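Local coordinates for uncharacterized protein BAD_0989 (Bifidobacterium adolescentis ATCC 15703, PDB 3CYM), which is uncharacterised but probably acts as a ribonuclease D-like 3'-5' exonuclease that binds nucleic acid, at residues G39-R47 and D172-E180; G92-S101 and M113-E122. All coordinates share one frame; numbering follows the deposited sequence.

In the fold
Both contacts belong to the exonuclease region and meet at one mixed sheet, in which strand 40-47 lies parallel to strand 95-98, itself followed by the edge strand 117-120. Interaction 1 lays residues 172-180 against strand 40-47 and gathers three carboxylates round a sodium ion; interaction 2 joins the next two strands and lies within the chain loop that interaction 1 closes. Their centres are about 9 Å apart. Leu41 N lies 2.7 Å from Val95 O and Leu41 O 2.8 Å from Ile97 N, while Ile97 CD1 packs 3.4 Å from Glu180 OE2. At the metal-site end of interaction 2, the His99 side chain lies about 6 Å from a sodium ion.

Interaction 1: residues G39-R47 and D172-E180; sequences GSLAADAER and DVELLIELE. With NA (sodium ion), chain B; NA (sodium ion), chain C.
Ala42 CB packs against residues 172-180, 3.3 Å from Val173 O, with Leu176 CB and Ile177 CG2 also against it. This is the tightly packed, buried part of the contact. Val173 sends CG1 over the strand to the backbone of Ala43 and to Asp44 CB; with CG1 anti to its own carbonyl carbon, the methyl bridges these two residues. Leu176 reaches past Ala42, its CD1 resting 3.5 Å from Ala43 O. Strand and helix 176-180 run at 119° to each other, their axes 8.3 Å apart at closest. At the partly exposed end, Ser40 OG donates to the syn lone pair of Glu180 OE2 (2.8 Å). The glutamate chain stretches out to get there, and its OE1 pairs with Arg184.

The other end is hydrated and held by metal. Asp44 OD2, Glu46 OE2 and Asp172 OD2 bind one sodium ion, the last at 2.5 Å, and waters 2, 3 and 4 complete six ligands. The Asp44 and Asp172 carboxylates, turned 41° apart, bring their OD2 atoms to 3.4 Å, a closeness the cation would offset. Asp44 CG stands anti to the backbone N (chi1 -152°), and its carboxylate spans two ions: OD1 binds the second sodium at 2.8 Å. That ion takes its other four ligands from water, two of them shared with the first. Gln61 also hydrogen-bonds to Glu46 OE2, and Lys149 pairs with Asp172 OD1, so both ligands have a second partner. An Asp-X-Glu pair on a strand, joined by a later helical aspartate, is characteristic of the two-metal site of DEDD 3'-5' exonucleases such as ribonuclease D; sodium probably occupies the positions of the catalytic divalent ions.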
ATOM      1  N   GLY A  39      -2.013  19.830 -19.939  1.00 23.35           N
ATOM      2  CA  GLY A  39      -2.880  18.819 -19.348  1.00 21.29           C
ATOM      3  C   GLY A  39      -2.244  18.051 -18.202  1.00 19.95           C
ATOM      4  O   GLY A  39      -1.201  18.445 -17.671  1.00 23.35           O
ATOM      5  N   SER A  40      -2.867  16.930 -17.852  1.00 19.94           N
ATOM      6  CA  SER A  40      -2.554  16.183 -16.638  1.00 20.27           C
ATOM      7  C   SER A  40      -1.278  15.342 -16.704  1.00 18.57           C
ATOM      8  O   SER A  40      -0.829  14.941 -17.779  1.00 17.36           O
ATOM      9  CB  SER A  40      -3.722  15.266 -16.279  1.00 16.98           C
ATOM     10  OG  SER A  40      -4.921  15.986 -16.107  1.00 26.82           O
ATOM     11  N   LEU A  41      -0.723  15.068 -15.528  1.00 13.67           N
ATOM     12  CA  LEU A  41       0.459  14.237 -15.389  1.00 10.57           C
ATOM     13  C   LEU A  41       0.060  12.814 -14.998  1.00 17.36           C
ATOM     14  O   LEU A  41      -0.388  12.570 -13.875  1.00 15.85           O
ATOM     15  CB  LEU A  41       1.405  14.826 -14.337  1.00 14.58           C
ATOM     16  CG  LEU A  41       2.763  14.135 -14.139  1.00 13.20           C
ATOM     17  CD1 LEU A  41       3.733  14.437 -15.282  1.00 10.16           C
ATOM     18  CD2 LEU A  41       3.379  14.531 -12.826  1.00  9.25           C
ATOM     19  N   ALA A  42       0.196  11.884 -15.939  1.00 13.00           N
ATOM     20  CA  ALA A  42       0.084  10.456 -15.639  1.00 14.79           C
ATOM     21  C   ALA A  42       1.288  10.049 -14.796  1.00  8.25           C
ATOM     22  O   ALA A  42       2.420  10.318 -15.184  1.00 15.28           O
ATOM     23  CB  ALA A  42       0.049   9.657 -16.929  1.00  6.75           C
ATOM     24  N   ALA A  43       1.048   9.417 -13.646  1.00 10.09           N
ATOM     25  CA  ALA A  43       2.127   9.039 -12.724  1.00  8.32           C
ATOM     26  C   ALA A  43       2.034   7.602 -12.212  1.00 13.02           C
ATOM     27  O   ALA A  43       0.949   7.026 -12.156  1.00 15.76           O
ATOM     28  CB  ALA A  43       2.193  10.001 -11.556  1.00 11.35           C
ATOM     29  N   ASP A  44       3.187   7.036 -11.853  1.00 11.56           N
ATOM     30  CA  ASP A  44       3.277   5.727 -11.191  1.00 14.61           C
ATOM     31  C   ASP A  44       4.664   5.532 -10.575  1.00 13.94           C
ATOM     32  O   ASP A  44       5.565   6.346 -10.796  1.00 14.08           O
ATOM     33  CB  ASP A  44       2.985   4.589 -12.180  1.00 14.87           C
ATOM     34  CG  ASP A  44       2.421   3.368 -11.511  1.00 15.69           C
ATOM     35  OD1 ASP A  44       2.154   3.409 -10.295  1.00 17.16           O
ATOM     36  OD2 ASP A  44       2.249   2.334 -12.183  1.00 25.72           O
ATOM     37  N   ALA A  45       4.836   4.452  -9.811  1.00 13.59           N
ATOM     38  CA  ALA A  45       6.126   4.118  -9.218  1.00 11.42           C
ATOM     39  C   ALA A  45       6.265   2.623  -9.029  1.00 15.55           C
ATOM     40  O   ALA A  45       5.288   1.925  -8.756  1.00 15.65           O
ATOM     41  CB  ALA A  45       6.310   4.825  -7.890  1.00 15.85           C
ATOM     42  N   GLU A  46       7.494   2.138  -9.160  1.00 17.68           N
ATOM     43  CA  GLU A  46       7.789   0.741  -8.888  1.00 18.53           C
ATOM     44  C   GLU A  46       8.666   0.594  -7.655  1.00 17.53           C
ATOM     45  O   GLU A  46       9.543   1.418  -7.403  1.00 16.83           O
ATOM     46  CB  GLU A  46       8.462   0.077 -10.088  1.00 15.83           C
ATOM     47  CG  GLU A  46       7.668   0.130 -11.403  1.00 23.90           C
ATOM     48  CD  GLU A  46       6.233  -0.366 -11.277  1.00 21.42           C
ATOM     49  OE1 GLU A  46       6.003  -1.436 -10.686  1.00 26.40           O
ATOM     50  OE2 GLU A  46       5.310   0.315 -11.779  1.00 24.95           O
ATOM     51  N   ARG A  47       8.423  -0.468  -6.895  1.00 19.29           N
ATOM     52  CA  ARG A  47       9.237  -0.770  -5.726  1.00 19.62           C
ATOM     53  C   ARG A  47       9.640  -2.242  -5.669  1.00 20.77           C
ATOM     54  O   ARG A  47       8.969  -3.112  -6.222  1.00 19.72           O
ATOM     55  CB  ARG A  47       8.554  -0.310  -4.437  1.00 18.22           C
ATOM     56  CG  ARG A  47       7.161  -0.836  -4.220  1.00 28.63           C
ATOM     57  CD  ARG A  47       6.411   0.050  -3.228  1.00 35.34           C
ATOM     58  NE  ARG A  47       6.196   1.384  -3.779  1.00 35.68           N
ATOM     59  CZ  ARG A  47       5.117   1.759  -4.461  1.00 33.85           C
ATOM     60  NH1 ARG A  47       5.035   2.994  -4.924  1.00 30.87           N
ATOM     61  NH2 ARG A  47       4.116   0.915  -4.676  1.00 23.27           N
ATOM     62  N   ASP A 172       2.146   1.238 -17.802  1.00 12.25           N
ATOM     63  CA  ASP A 172       1.374   1.618 -16.619  1.00 17.19           C
ATOM     64  C   ASP A 172       0.989   3.103 -16.487  1.00 15.85           C
ATOM     65  O   ASP A 172       0.045   3.429 -15.757  1.00 23.83           O
ATOM     66  CB  ASP A 172       2.083   1.138 -15.353  1.00 18.82           C
ATOM     67  CG  ASP A 172       1.590  -0.212 -14.886  1.00 19.77           C
ATOM     68  OD1 ASP A 172       0.796  -0.868 -15.597  1.00 30.41           O
ATOM     69  OD2 ASP A 172       1.995  -0.619 -13.774  1.00 19.66           O
ATOM     70  N   VAL A 173       1.710   3.991 -17.177  1.00 21.78           N
ATOM     71  CA  VAL A 173       1.326   5.417 -17.277  1.00 15.53           C
ATOM     72  C   VAL A 173       0.785   5.817 -18.655  1.00 19.62           C
ATOM     73  O   VAL A 173       0.242   6.904 -18.808  1.00 20.99           O
ATOM     74  CB  VAL A 173       2.469   6.386 -16.901  1.00 12.36           C
ATOM     75  CG1 VAL A 173       2.857   6.220 -15.464  1.00 12.22           C
ATOM     76  CG2 VAL A 173       3.667   6.210 -17.821  1.00 11.05           C
ATOM     77  N   GLU A 174       0.927   4.919 -19.631  1.00 21.94           N
ATOM     78  CA  GLU A 174       0.565   5.141 -21.044  1.00 16.73           C
ATOM     79  C   GLU A 174      -0.891   5.559 -21.315  1.00 19.18           C
ATOM     80  O   GLU A 174      -1.151   6.326 -22.244  1.00 23.29           O
ATOM     81  CB  GLU A 174       0.947   3.886 -21.860  1.00 15.19           C
ATOM     82  CG  GLU A 174       0.427   3.747 -23.318  1.00 14.23           C
ATOM     83  CD  GLU A 174       1.055   4.720 -24.316  1.00 22.97           C
ATOM     84  OE1 GLU A 174       1.922   5.532 -23.925  1.00 24.18           O
ATOM     85  OE2 GLU A 174       0.666   4.681 -25.509  1.00 21.07           O
ATOM     86  N   LEU A 175      -1.828   5.082 -20.501  1.00 17.23           N
ATOM     87  CA  LEU A 175      -3.256   5.303 -20.776  1.00 14.73           C
ATOM     88  C   LEU A 175      -4.003   6.101 -19.719  1.00 13.81           C
ATOM     89  O   LEU A 175      -5.217   6.259 -19.814  1.00 16.77           O
ATOM     90  CB  LEU A 175      -3.969   3.964 -21.014  1.00 15.74           C
ATOM     91  CG  LEU A 175      -3.431   3.114 -22.171  1.00 19.76           C
ATOM     92  CD1 LEU A 175      -3.983   1.706 -22.100  1.00 26.69           C
ATOM     93  CD2 LEU A 175      -3.725   3.768 -23.520  1.00 17.38           C
ATOM     94  N   LEU A 176      -3.280   6.609 -18.723  1.00 11.35           N
ATOM     95  CA  LEU A 176      -3.905   7.300 -17.599  1.00 14.21           C
ATOM     96  C   LEU A 176      -4.582   8.642 -17.936  1.00 16.25           C
ATOM     97  O   LEU A 176      -5.608   8.965 -17.347  1.00 13.16           O
ATOM     98  CB  LEU A 176      -2.913   7.481 -16.444  1.00  8.11           C
ATOM     99  CG  LEU A 176      -2.391   6.226 -15.749  1.00  5.85           C
ATOM    100  CD1 LEU A 176      -1.556   6.607 -14.549  1.00  4.89           C
ATOM    101  CD2 LEU A 176      -3.536   5.301 -15.318  1.00  9.48           C
ATOM    102  N   ILE A 177      -4.034   9.416 -18.875  1.00 16.72           N
ATOM    103  CA  ILE A 177      -4.696  10.675 -19.231  1.00 19.57           C
ATOM    104  C   ILE A 177      -6.006  10.417 -19.990  1.00 19.22           C
ATOM    105  O   ILE A 177      -6.992  11.120 -19.783  1.00 22.65           O
ATOM    106  CB  ILE A 177      -3.749  11.769 -19.868  1.00 20.85           C
ATOM    107  CG1 ILE A 177      -3.701  11.695 -21.389  1.00 24.32           C
ATOM    108  CG2 ILE A 177      -2.322  11.768 -19.257  1.00 14.14           C
ATOM    109  CD1 ILE A 177      -4.535  12.744 -22.044  1.00 17.90           C
ATOM    110  N   GLU A 178      -6.010   9.382 -20.830  1.00 21.16           N
ATOM    111  CA  GLU A 178      -7.212   8.963 -21.555  1.00 26.45           C
ATOM    112  C   GLU A 178      -8.230   8.312 -20.622  1.00 25.71           C
ATOM    113  O   GLU A 178      -9.436   8.443 -20.836  1.00 31.07           O
ATOM    114  CB  GLU A 178      -6.873   8.011 -22.713  1.00 20.72           C
ATOM    115  CG  GLU A 178      -6.110   8.658 -23.856  1.00 28.93           C
ATOM    116  CD  GLU A 178      -4.602   8.467 -23.762  1.00 32.29           C
ATOM    117  OE1 GLU A 178      -4.098   8.064 -22.689  1.00 38.48           O
ATOM    118  OE2 GLU A 178      -3.915   8.722 -24.774  1.00 34.25           O
ATOM    119  N   LEU A 179      -7.737   7.611 -19.603  1.00 24.95           N
ATOM    120  CA  LEU A 179      -8.600   7.049 -18.563  1.00 24.78           C
ATOM    121  C   LEU A 179      -9.362   8.137 -17.834  1.00 22.36           C
ATOM    122  O   LEU A 179     -10.591   8.081 -17.771  1.00 25.65           O
ATOM    123  CB  LEU A 179      -7.802   6.237 -17.546  1.00 24.44           C
ATOM    124  CG  LEU A 179      -7.728   4.719 -17.695  1.00 28.13           C
ATOM    125  CD1 LEU A 179      -7.141   4.149 -16.406  1.00 21.46           C
ATOM    126  CD2 LEU A 179      -9.095   4.096 -18.017  1.00 25.08           C
ATOM    127  N   GLU A 180      -8.626   9.125 -17.314  1.00 19.76           N
ATOM    128  CA  GLU A 180      -9.196  10.270 -16.594  1.00 14.91           C
ATOM    129  C   GLU A 180     -10.328  10.940 -17.375  1.00 17.10           C
ATOM    130  O   GLU A 180     -11.380  11.216 -16.807  1.00 24.03           O
ATOM    131  CB  GLU A 180      -8.114  11.306 -16.245  1.00  9.72           C
ATOM    132  CG  GLU A 180      -8.711  12.666 -15.848  1.00 18.87           C
ATOM    133  CD  GLU A 180      -7.706  13.753 -15.523  1.00 24.12           C
ATOM    134  OE1 GLU A 180      -7.983  14.539 -14.592  1.00 32.56           O
ATOM    135  OE2 GLU A 180      -6.659  13.844 -16.192  1.00 29.18           O
TER
HETATM  136 NA    NA B 501       2.708  -0.183 -11.454  1.00 14.97          NA
HETATM  137 NA    NA C 502       1.329   1.708  -8.287  1.00 27.78          NA
HETATM  138  O   HOH W   1      -0.448   3.129 -13.013  1.00 14.25           O
HETATM  139  O   HOH W   2       3.372   0.191  -9.220  1.00 15.80           O
HETATM  140  O   HOH W   3       3.277  -2.529 -10.879  1.00 21.33           O
HETATM  141  O   HOH W   4       0.744   0.493 -10.335  1.00 47.13           O
HETATM  142  O   HOH W   5      -0.161   3.658  -9.114  1.00 34.21           O
HETATM  143  O   HOH W   6      -0.574   1.887  -6.811  1.00 23.73           O

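Interaction 2: residues G92-S101 and M113-E122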
ATOM      1  N   GLY A  92       4.033  22.178 -11.886  1.00 15.26           N
ATOM      2  CA  GLY A  92       3.161  23.176 -11.285  1.00 14.94           C
ATOM      3  C   GLY A  92       1.984  22.555 -10.561  1.00 20.08           C
ATOM      4  O   GLY A  92       2.148  21.613  -9.784  1.00 17.14           O
ATOM      5  N   ASP A  93       0.793  23.083 -10.834  1.00 18.70           N
ATOM      6  CA  ASP A  93      -0.420  22.677 -10.136  1.00 23.73           C
ATOM      7  C   ASP A  93      -1.249  21.721 -10.989  1.00 22.90           C
ATOM      8  O   ASP A  93      -2.463  21.621 -10.815  1.00 24.94           O
ATOM      9  CB  ASP A  93      -1.243  23.912  -9.728  1.00 28.74           C
ATOM     10  CG  ASP A  93      -1.891  24.614 -10.920  1.00 32.21           C
ATOM     11  OD1 ASP A  93      -2.993  25.176 -10.745  1.00 41.57           O
ATOM     12  OD2 ASP A  93      -1.313  24.592 -12.028  1.00 32.53           O
ATOM     13  N   ALA A  94      -0.570  21.029 -11.908  1.00 23.70           N
ATOM     14  CA  ALA A  94      -1.188  20.041 -12.789  1.00 25.16           C
ATOM     15  C   ALA A  94      -1.753  18.855 -12.013  1.00 24.71           C
ATOM     16  O   ALA A  94      -1.280  18.521 -10.923  1.00 24.20           O
ATOM     17  CB  ALA A  94      -0.188  19.557 -13.843  1.00 19.61           C
ATOM     18  N   VAL A  95      -2.767  18.232 -12.583  1.00 24.00           N
ATOM     19  CA  VAL A  95      -3.444  17.099 -11.980  1.00 19.76           C
ATOM     20  C   VAL A  95      -2.578  15.849 -12.141  1.00 19.31           C
ATOM     21  O   VAL A  95      -2.173  15.504 -13.242  1.00 14.30           O
ATOM     22  CB  VAL A  95      -4.852  16.888 -12.616  1.00 18.93           C
ATOM     23  CG1 VAL A  95      -5.527  15.625 -12.067  1.00 16.53           C
ATOM     24  CG2 VAL A  95      -5.741  18.100 -12.379  1.00 16.59           C
ATOM     25  N   TRP A  96      -2.276  15.193 -11.041  1.00 18.91           N
ATOM     26  CA  TRP A  96      -1.593  13.916 -11.096  1.00 19.07           C
ATOM     27  C   TRP A  96      -2.644  12.813 -11.210  1.00 17.15           C
ATOM     28  O   TRP A  96      -3.608  12.785 -10.441  1.00 18.27           O
ATOM     29  CB  TRP A  96      -0.744  13.723  -9.846  1.00 20.51           C
ATOM     30  CG  TRP A  96       0.450  14.633  -9.742  1.00 19.25           C
ATOM     31  CD1 TRP A  96       0.476  15.984  -9.926  1.00 19.96           C
ATOM     32  CD2 TRP A  96       1.789  14.253  -9.393  1.00 23.50           C
ATOM     33  NE1 TRP A  96       1.744  16.468  -9.729  1.00 20.73           N
ATOM     34  CE2 TRP A  96       2.573  15.428  -9.402  1.00 23.43           C
ATOM     35  CE3 TRP A  96       2.405  13.036  -9.078  1.00 20.62           C
ATOM     36  CZ2 TRP A  96       3.943  15.420  -9.108  1.00 23.32           C
ATOM     37  CZ3 TRP A  96       3.764  13.032  -8.778  1.00 15.12           C
ATOM     38  CH2 TRP A  96       4.515  14.215  -8.798  1.00 21.77           C
ATOM     39  N   ILE A  97      -2.483  11.935 -12.194  1.00 17.32           N
ATOM     40  CA  ILE A  97      -3.325  10.753 -12.318  1.00 17.43           C
ATOM     41  C   ILE A  97      -2.574   9.547 -11.769  1.00 20.80           C
ATOM     42  O   ILE A  97      -1.480   9.196 -12.248  1.00 20.46           O
ATOM     43  CB  ILE A  97      -3.764  10.467 -13.767  1.00 18.49           C
ATOM     44  CG1 ILE A  97      -4.273  11.726 -14.451  1.00 12.85           C
ATOM     45  CG2 ILE A  97      -4.856   9.418 -13.794  1.00 18.94           C
ATOM     46  CD1 ILE A  97      -4.079  11.663 -15.925  1.00  8.83           C
ATOM     47  N   LEU A  98      -3.165   8.936 -10.751  0.50 18.44           N
ATOM     48  CA  LEU A  98      -2.604   7.774 -10.087  0.50 17.83           C
ATOM     49  C   LEU A  98      -3.706   6.735  -9.953  0.50 20.28           C
ATOM     50  O   LEU A  98      -4.874   7.087  -9.797  0.50 19.98           O
ATOM     51  CB  LEU A  98      -2.073   8.154  -8.699  0.50 17.75           C
ATOM     52  CG  LEU A  98      -0.659   8.736  -8.524  0.50  9.39           C
ATOM     53  CD1 LEU A  98      -0.572  10.194  -8.915  0.50 10.96           C
ATOM     54  CD2 LEU A  98      -0.197   8.588  -7.086  0.50  8.91           C
ATOM     55  N   HIS A  99      -3.339   5.462 -10.054  1.00 18.64           N
ATOM     56  CA  HIS A  99      -4.273   4.367  -9.801  1.00 18.03           C
ATOM     57  C   HIS A  99      -3.948   3.845  -8.417  1.00 18.68           C
ATOM     58  O   HIS A  99      -2.858   3.302  -8.213  1.00 20.11           O
ATOM     59  CB  HIS A  99      -4.112   3.254 -10.848  1.00 20.45           C
ATOM     60  CG  HIS A  99      -5.206   2.233 -10.810  1.00 19.32           C
ATOM     61  ND1 HIS A  99      -6.409   2.406 -11.461  1.00 23.17           N
ATOM     62  CD2 HIS A  99      -5.289   1.037 -10.180  1.00 21.00           C
ATOM     63  CE1 HIS A  99      -7.180   1.357 -11.242  1.00 17.96           C
ATOM     64  NE2 HIS A  99      -6.523   0.512 -10.469  1.00 17.88           N
ATOM     65  N   ASP A 100      -4.878   4.036  -7.479  1.00 18.25           N
ATOM     66  CA  ASP A 100      -4.683   3.742  -6.046  1.00 21.29           C
ATOM     67  C   ASP A 100      -3.545   4.603  -5.498  1.00 24.25           C
ATOM     68  O   ASP A 100      -2.423   4.130  -5.275  1.00 22.29           O
ATOM     69  CB  ASP A 100      -4.469   2.232  -5.792  1.00 20.31           C
ATOM     70  CG  ASP A 100      -4.395   1.871  -4.307  1.00 28.26           C
ATOM     71  OD1 ASP A 100      -4.784   2.684  -3.439  1.00 35.28           O
ATOM     72  OD2 ASP A 100      -3.940   0.748  -4.010  1.00 32.75           O
ATOM     73  N   SER A 101      -3.865   5.877  -5.289  1.00 24.34           N
ATOM     74  CA  SER A 101      -2.892   6.906  -4.954  1.00 21.13           C
ATOM     75  C   SER A 101      -2.257   6.754  -3.577  1.00 23.50           C
ATOM     76  O   SER A 101      -1.176   7.284  -3.342  1.00 23.92           O
ATOM     77  CB  SER A 101      -3.525   8.293  -5.083  1.00 22.83           C
ATOM     78  OG  SER A 101      -4.538   8.486  -4.106  1.00 24.51           O
ATOM     79  N   MET A 113       8.548  15.493  -4.027  1.00 22.82           N
ATOM     80  CA  MET A 113       7.539  15.905  -4.992  1.00 25.48           C
ATOM     81  C   MET A 113       6.314  16.470  -4.264  1.00 25.13           C
ATOM     82  O   MET A 113       6.022  16.087  -3.130  1.00 26.18           O
ATOM     83  CB  MET A 113       7.148  14.745  -5.911  1.00 24.07           C
ATOM     84  CG  MET A 113       8.144  14.470  -7.027  1.00 30.58           C
ATOM     85  SD  MET A 113       7.829  12.919  -7.893  1.00 26.45           S
ATOM     86  CE  MET A 113       8.815  11.807  -6.943  1.00 26.18           C
ATOM     87  N   GLU A 114       5.615  17.391  -4.918  1.00 24.57           N
ATOM     88  CA  GLU A 114       4.457  18.036  -4.313  1.00 26.66           C
ATOM     89  C   GLU A 114       3.257  18.096  -5.262  1.00 26.01           C
ATOM     90  O   GLU A 114       2.977  19.157  -5.823  1.00 29.58           O
ATOM     91  CB  GLU A 114       4.835  19.440  -3.824  1.00 23.31           C
ATOM     92  CG  GLU A 114       4.087  19.895  -2.575  1.00 40.87           C
ATOM     93  CD  GLU A 114       2.802  20.665  -2.870  1.00 52.63           C
ATOM     94  OE1 GLU A 114       1.738  20.288  -2.329  1.00 57.71           O
ATOM     95  OE2 GLU A 114       2.854  21.654  -3.631  1.00 58.42           O
ATOM     96  N   PRO A 115       2.544  16.958  -5.448  1.00 26.36           N
ATOM     97  CA  PRO A 115       1.299  16.953  -6.230  1.00 24.94           C
ATOM     98  C   PRO A 115       0.245  17.893  -5.636  1.00 23.42           C
ATOM     99  O   PRO A 115      -0.042  17.838  -4.434  1.00 21.98           O
ATOM    100  CB  PRO A 115       0.831  15.495  -6.135  1.00 24.54           C
ATOM    101  CG  PRO A 115       2.063  14.717  -5.813  1.00 27.43           C
ATOM    102  CD  PRO A 115       2.869  15.610  -4.942  1.00 22.89           C
ATOM    103  N   GLN A 116      -0.309  18.763  -6.468  1.00 23.49           N
ATOM    104  CA  GLN A 116      -1.234  19.783  -5.973  1.00 24.62           C
ATOM    105  C   GLN A 116      -2.691  19.455  -6.238  1.00 21.41           C
ATOM    106  O   GLN A 116      -3.586  20.022  -5.608  1.00 18.58           O
ATOM    107  CB  GLN A 116      -0.883  21.154  -6.541  1.00 23.26           C
ATOM    108  CG  GLN A 116       0.380  21.747  -5.939  1.00 24.46           C
ATOM    109  CD  GLN A 116       0.542  23.208  -6.276  1.00 32.66           C
ATOM    110  OE1 GLN A 116       1.474  23.592  -6.983  1.00 35.41           O
ATOM    111  NE2 GLN A 116      -0.377  24.036  -5.787  1.00 33.08           N
ATOM    112  N   ARG A 117      -2.909  18.557  -7.196  1.00 21.68           N
ATOM    113  CA  ARG A 117      -4.231  18.067  -7.559  1.00 18.38           C
ATOM    114  C   ARG A 117      -4.121  16.577  -7.899  1.00 18.86           C
ATOM    115  O   ARG A 117      -3.055  16.099  -8.296  1.00 12.41           O
ATOM    116  CB  ARG A 117      -4.811  18.860  -8.741  1.00 23.78           C
ATOM    117  CG  ARG A 117      -5.350  20.252  -8.361  1.00 26.66           C
ATOM    118  CD  ARG A 117      -6.063  20.962  -9.501  1.00 33.05           C
ATOM    119  NE  ARG A 117      -5.164  21.297 -10.606  1.00 35.76           N
ATOM    120  CZ  ARG A 117      -5.556  21.824 -11.765  1.00 38.46           C
ATOM    121  NH1 ARG A 117      -4.659  22.086 -12.708  1.00 38.90           N
ATOM    122  NH2 ARG A 117      -6.838  22.091 -11.988  1.00 36.94           N
ATOM    123  N   LEU A 118      -5.223  15.853  -7.734  1.00 16.91           N
ATOM    124  CA  LEU A 118      -5.237  14.410  -7.942  1.00 16.92           C
ATOM    125  C   LEU A 118      -6.488  13.944  -8.655  1.00 14.60           C
ATOM    126  O   LEU A 118      -7.581  14.433  -8.392  1.00 17.48           O
ATOM    127  CB  LEU A 118      -5.136  13.690  -6.594  1.00 15.71           C
ATOM    128  CG  LEU A 118      -5.023  12.167  -6.538  1.00 16.06           C
ATOM    129  CD1 LEU A 118      -3.670  11.719  -7.074  1.00  9.59           C
ATOM    130  CD2 LEU A 118      -5.213  11.720  -5.106  1.00 12.11           C
ATOM    131  N   PHE A 119      -6.312  13.008  -9.581  1.00 18.97           N
ATOM    132  CA  PHE A 119      -7.402  12.167 -10.037  1.00 15.00           C
ATOM    133  C   PHE A 119      -6.978  10.734  -9.791  1.00 21.89           C
ATOM    134  O   PHE A 119      -6.023  10.250 -10.399  1.00 22.21           O
ATOM    135  CB  PHE A 119      -7.724  12.386 -11.515  1.00 16.73           C
ATOM    136  CG  PHE A 119      -8.975  11.687 -11.966  1.00 19.22           C
ATOM    137  CD1 PHE A 119     -10.182  12.357 -11.989  1.00 19.63           C
ATOM    138  CD2 PHE A 119      -8.949  10.349 -12.363  1.00 23.44           C
ATOM    139  CE1 PHE A 119     -11.353  11.705 -12.387  1.00 18.91           C
ATOM    140  CE2 PHE A 119     -10.110   9.697 -12.766  1.00 21.18           C
ATOM    141  CZ  PHE A 119     -11.309  10.377 -12.781  1.00 18.49           C
ATOM    142  N   ASP A 120      -7.687  10.056  -8.896  1.00 19.57           N
ATOM    143  CA  ASP A 120      -7.397   8.656  -8.611  1.00 17.25           C
ATOM    144  C   ASP A 120      -8.314   7.757  -9.450  1.00 14.39           C
ATOM    145  O   ASP A 120      -9.527   7.707  -9.222  1.00 18.06           O
ATOM    146  CB  ASP A 120      -7.518   8.375  -7.104  1.00 14.89           C
ATOM    147  CG  ASP A 120      -6.880   7.058  -6.675  1.00 21.54           C
ATOM    148  OD1 ASP A 120      -6.867   6.068  -7.441  1.00 23.91           O
ATOM    149  OD2 ASP A 120      -6.413   7.005  -5.521  1.00 18.42           O
ATOM    150  N   THR A 121      -7.734   7.044 -10.418  1.00 12.72           N
ATOM    151  CA  THR A 121      -8.529   6.196 -11.314  1.00 11.21           C
ATOM    152  C   THR A 121      -9.083   4.956 -10.607  1.00 12.96           C
ATOM    153  O   THR A 121     -10.050   4.373 -11.074  1.00 17.07           O
ATOM    154  CB  THR A 121      -7.767   5.760 -12.599  1.00 14.59           C
ATOM    155  OG1 THR A 121      -6.517   5.159 -12.245  1.00 10.49           O
ATOM    156  CG2 THR A 121      -7.525   6.935 -13.530  1.00 12.09           C
ATOM    157  N   GLU A 122      -8.471   4.550  -9.494  1.00 12.53           N
ATOM    158  CA  GLU A 122      -9.014   3.441  -8.735  1.00 17.92           C
ATOM    159  C   GLU A 122     -10.213   3.924  -7.945  1.00 15.17           C
ATOM    160  O   GLU A 122     -11.260   3.301  -7.994  1.00 20.79           O
ATOM    161  CB  GLU A 122      -7.983   2.773  -7.814  1.00 19.45           C
ATOM    162  CG  GLU A 122      -8.599   1.648  -6.965  1.00 22.54           C
ATOM    163  CD  GLU A 122      -7.612   0.593  -6.504  1.00 28.76           C
ATOM    164  OE1 GLU A 122      -7.439   0.459  -5.278  1.00 29.34           O
ATOM    165  OE2 GLU A 122      -7.021  -0.107  -7.357  1.00 30.48           O
TER
HETATM  166  O   HOH W   7       0.564  19.178  -9.270  1.00 24.74           O
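Trp96 lays its indole across Pro115, whose CG stands 3.5 Å above the centroid of the six-membered ring, only 6° off the normal: a CH-pi contact. Met113 SD meets the same ring in its plane at the edge, 3.7 Å from CH2, as a Met-aromatic contact. Water 7 joins Gly92 O, Ala94 O and Gln116 N, and more weakly Trp96 NE1. Nearby, Arg117 grips Asp93 O side-on: NE, at 2.7 Å, comes in nearly along the C=O axis and NH1 from above the carbonyl plane. Val95 CG2 covers one guanidinium face, with Asp93 OD1 over the other.

Beyond this end the strands run parallel, bonded in turn from Trp96 N to Arg117 O, Phe119 N to Trp96 O and Leu98 N to Phe119 O. Past them, Asp120 brings its carboxylate to the backbone of Asp100 and Ser101, CG anti to the backbone N (chi1 -165°). OD1 accepts from Asp100 N and from Glu122 N, the latter an N-cap bond, on opposite faces of its plane; OD2 takes Ser101 N and OG (each 2.8 Å) from one face. Four bonds thus fix this buried group. His99 lies over Glu122 CB, 3.8 Å from the ring centroid, while ND1 pairs with Thr121 OG1 at the ring edge (2.9 Å) and NE2 is hydrogen-bonded to Phe133 O.

The strands form a beta-alpha-beta unit with helix 101-111, whose Phe108 meets the Trp96 ring edge-to-face. Helix 193-207 packs on Leu118 and Asp120, helix 176-190 on Val95, Ile97 and Phe119, and strand 40-47 flanks strand 95-98.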